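Long-range contact in ColD (Escherichia coli, PDB 3GR9), which removes, in its natural form, the C3'-hydroxyl group from GDP-4-keto-6-deoxy-D-mannose during biosynthesis of L-colitose, a sugar of the lipopolysaccharide O-antigen: residues L158-C163 against G176-M181. The protein carries 2 engineered substitutions. Residues are numbered along the deposited sequence; the frame is centred on the assembly and turned at random.
Sequences LLEDNC and GTFGLM
E160 reaches from near the end of strand 157-161 into the bend of 176-179 and takes up backbone N-H groups there. Its CB leaves the strand toward the loop. CG passes beside G179, 3.6 Å from G179 N. Beyond CG the chain is extended (chi2 164°), and CD, 3.5 Å from G179 N, brings the carboxylate up to the backbone N atoms of G176, F178 and G179. There the two oxygens part. OE1 accepts from G176 N at 3.1 Å, and this donor comes from above the carboxylate plane, 44° out of it. N136, just after strand 129-135, gives OE1 a second hydrogen bond through ND2. OE2 accepts from G179 N and, more weakly, from F178 N. The exact place of OE2 is less certain, because it lies too close to F178 CB in the model. N162 lies alongside G176, with its CB 3.9 Å from G176 CA, and its OD1 is also held by N136. The F178 side chain leads away from the strand, to stack on F144 and meet K173 in a cation-pi contact.

The backbones join at the other end. L180 N donates to L158 O at 2.5 Å, a very short bond. E160 N gives a weak bond to M181 O. On the sheet face that also carries M181, the L159 side chain runs side by side with that of M181, and L159 CD2 comes 3.9 Å from M181 CE. M65 of helix 58-71 packs against both. The loop leads into strand 181-185, which runs parallel to strand 157-161 in the central mixed sheet of the aminotransferase fold. The buried E160 carboxylate probably keeps its negative charge, since backbone N-H groups of the bend and the amide of N136 would stabilise it.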
ATOM      1  N   LEU B 158       1.353 -15.225 -18.629  1.00 41.32           N
ATOM      2  CA  LEU B 158       0.512 -14.155 -19.167  1.00 80.27           C
ATOM      3  C   LEU B 158      -0.216 -13.382 -18.072  1.00 66.24           C
ATOM      4  O   LEU B 158      -0.946 -13.930 -17.255  1.00 14.57           O
ATOM      5  CB  LEU B 158      -0.482 -14.615 -20.252  1.00 23.61           C
ATOM      6  CG  LEU B 158      -1.295 -13.434 -20.803  1.00 62.36           C
ATOM      7  CD1 LEU B 158      -0.357 -12.263 -21.203  1.00 18.16           C
ATOM      8  CD2 LEU B 158      -2.196 -13.861 -21.961  1.00 26.18           C
ATOM      9  N   LEU B 159      -0.024 -12.081 -18.075  1.00  8.16           N
ATOM     10  CA  LEU B 159      -0.692 -11.246 -17.096  1.00  9.82           C
ATOM     11  C   LEU B 159      -1.230  -9.982 -17.781  1.00 22.19           C
ATOM     12  O   LEU B 159      -0.714  -9.547 -18.809  1.00 21.65           O
ATOM     13  CB  LEU B 159       0.299 -10.820 -16.039  1.00 19.12           C
ATOM     14  CG  LEU B 159       1.242 -11.837 -15.403  1.00 30.97           C
ATOM     15  CD1 LEU B 159       2.233 -10.924 -14.692  1.00 30.41           C
ATOM     16  CD2 LEU B 159       0.489 -12.694 -14.351  1.00 22.48           C
ATOM     17  N   GLU B 160      -2.241  -9.383 -17.189  1.00  9.36           N
ATOM     18  CA  GLU B 160      -2.776  -8.176 -17.763  1.00 48.17           C
ATOM     19  C   GLU B 160      -3.097  -7.095 -16.752  1.00 16.64           C
ATOM     20  O   GLU B 160      -3.859  -7.302 -15.822  1.00 41.76           O
ATOM     21  CB  GLU B 160      -4.032  -8.456 -18.596  1.00 14.51           C
ATOM     22  CG  GLU B 160      -4.369  -9.898 -18.834  1.00 26.02           C
ATOM     23  CD  GLU B 160      -5.800 -10.064 -19.315  1.00 60.63           C
ATOM     24  OE1 GLU B 160      -6.366  -9.077 -19.824  1.00 36.97           O
ATOM     25  OE2 GLU B 160      -6.359 -11.162 -19.177  1.00 17.05           O
ATOM     26  N   ASP B 161      -2.515  -5.929 -16.957  1.00 32.57           N
ATOM     27  CA  ASP B 161      -2.861  -4.789 -16.148  1.00 29.10           C
ATOM     28  C   ASP B 161      -4.139  -4.360 -16.861  1.00 99.71           C
ATOM     29  O   ASP B 161      -4.094  -3.767 -17.935  1.00 21.64           O
ATOM     30  CB  ASP B 161      -1.791  -3.709 -16.225  1.00  9.80           C
ATOM     31  CG  ASP B 161      -2.145  -2.473 -15.427  1.00 12.60           C
ATOM     32  OD1 ASP B 161      -3.333  -2.147 -15.303  1.00 15.96           O
ATOM     33  OD2 ASP B 161      -1.221  -1.809 -14.934  1.00 38.83           O
ATOM     34  N   ASN B 162      -5.273  -4.714 -16.277  1.00 17.09           N
ATOM     35  CA  ASN B 162      -6.565  -4.401 -16.858  1.00 24.72           C
ATOM     36  C   ASN B 162      -7.212  -3.242 -16.127  1.00 15.47           C
ATOM     37  O   ASN B 162      -8.430  -3.109 -16.093  1.00 21.07           O
ATOM     38  CB  ASN B 162      -7.464  -5.631 -16.831  1.00 27.53           C
ATOM     39  CG  ASN B 162      -8.706  -5.463 -17.671  1.00 27.88           C
ATOM     40  OD1 ASN B 162      -8.682  -4.805 -18.703  1.00 29.15           O
ATOM     41  ND2 ASN B 162      -9.802  -6.057 -17.228  1.00 13.58           N
ATOM     42  N   CYS B 163      -6.371  -2.409 -15.535  1.00 10.82           N
ATOM     43  CA  CYS B 163      -6.831  -1.237 -14.797  1.00 20.46           C
ATOM     44  C   CYS B 163      -7.646  -0.192 -15.496  1.00 37.79           C
ATOM     45  O   CYS B 163      -8.497   0.422 -14.848  1.00 18.56           O
ATOM     46  CB  CYS B 163      -5.746  -0.616 -13.910  1.00 22.76           C
ATOM     47  SG  CYS B 163      -5.361  -1.611 -12.429  1.00 21.31           S
ATOM     48  N   GLY B 176      -9.122  -9.182 -18.410  1.00 24.78           N
ATOM     49  CA  GLY B 176      -8.639  -9.333 -17.041  1.00 33.79           C
ATOM     50  C   GLY B 176      -8.718 -10.829 -16.702  1.00 35.66           C
ATOM     51  O   GLY B 176      -8.031 -11.341 -15.825  1.00 33.90           O
ATOM     52  N   THR B 177      -9.579 -11.546 -17.396  1.00 60.98           N
ATOM     53  CA  THR B 177      -9.678 -12.955 -17.100  1.00 61.99           C
ATOM     54  C   THR B 177      -8.813 -13.839 -18.001  1.00 66.58           C
ATOM     55  O   THR B 177      -8.822 -15.068 -17.883  1.00 25.13           O
ATOM     56  CB  THR B 177     -11.132 -13.414 -16.943  1.00 60.53           C
ATOM     57  OG1 THR B 177     -11.741 -13.604 -18.230  1.00 17.01           O
ATOM     58  CG2 THR B 177     -11.898 -12.379 -16.161  1.00 11.52           C
ATOM     59  N   PHE B 178      -8.005 -13.212 -18.858  1.00 31.19           N
ATOM     60  CA  PHE B 178      -7.096 -13.955 -19.719  1.00  7.77           C
ATOM     61  C   PHE B 178      -5.765 -14.271 -19.049  1.00 65.50           C
ATOM     62  O   PHE B 178      -5.159 -15.302 -19.335  1.00 59.66           O
ATOM     63  CB  PHE B 178      -6.801 -13.220 -21.023  1.00 23.99           C
ATOM     64  CG  PHE B 178      -7.913 -13.303 -22.014  1.00 23.66           C
ATOM     65  CD1 PHE B 178      -8.976 -12.435 -21.925  1.00 28.38           C
ATOM     66  CD2 PHE B 178      -7.867 -14.212 -23.048  1.00 99.71           C
ATOM     67  CE1 PHE B 178      -9.999 -12.505 -22.805  1.00 71.54           C
ATOM     68  CE2 PHE B 178      -8.891 -14.273 -23.957  1.00 14.81           C
ATOM     69  CZ  PHE B 178      -9.970 -13.428 -23.818  1.00 39.42           C
ATOM     70  N   GLY B 179      -5.274 -13.357 -18.216  1.00 55.78           N
ATOM     71  CA  GLY B 179      -3.973 -13.561 -17.577  1.00 19.44           C
ATOM     72  C   GLY B 179      -3.969 -14.667 -16.532  1.00 99.71           C
ATOM     73  O   GLY B 179      -5.008 -15.260 -16.207  1.00 28.87           O
ATOM     74  N   LEU B 180      -2.791 -14.960 -15.995  1.00 60.46           N
ATOM     75  CA  LEU B 180      -2.778 -15.961 -14.959  1.00 19.98           C
ATOM     76  C   LEU B 180      -3.423 -15.170 -13.861  1.00 29.67           C
ATOM     77  O   LEU B 180      -3.988 -15.721 -12.939  1.00 11.99           O
ATOM     78  CB  LEU B 180      -1.368 -16.409 -14.554  1.00 23.75           C
ATOM     79  CG  LEU B 180      -1.212 -17.087 -13.170  1.00 55.89           C
ATOM     80  CD1 LEU B 180      -2.069 -18.333 -13.061  1.00 36.17           C
ATOM     81  CD2 LEU B 180       0.234 -17.450 -12.778  1.00 26.67           C
ATOM     82  N   MET B 181      -3.311 -13.855 -13.994  1.00 27.01           N
ATOM     83  CA  MET B 181      -3.821 -12.904 -13.020  1.00 23.78           C
ATOM     84  C   MET B 181      -4.136 -11.674 -13.848  1.00  5.61           C
ATOM     85  O   MET B 181      -3.438 -11.383 -14.827  1.00 38.81           O
ATOM     86  CB  MET B 181      -2.715 -12.499 -12.032  1.00 19.68           C
ATOM     87  CG  MET B 181      -3.036 -12.621 -10.561  1.00 31.04           C
ATOM     88  SD  MET B 181      -1.580 -13.040  -9.520  1.00 17.16           S
ATOM     89  CE  MET B 181      -0.460 -13.574 -10.656  1.00 14.59           C
TER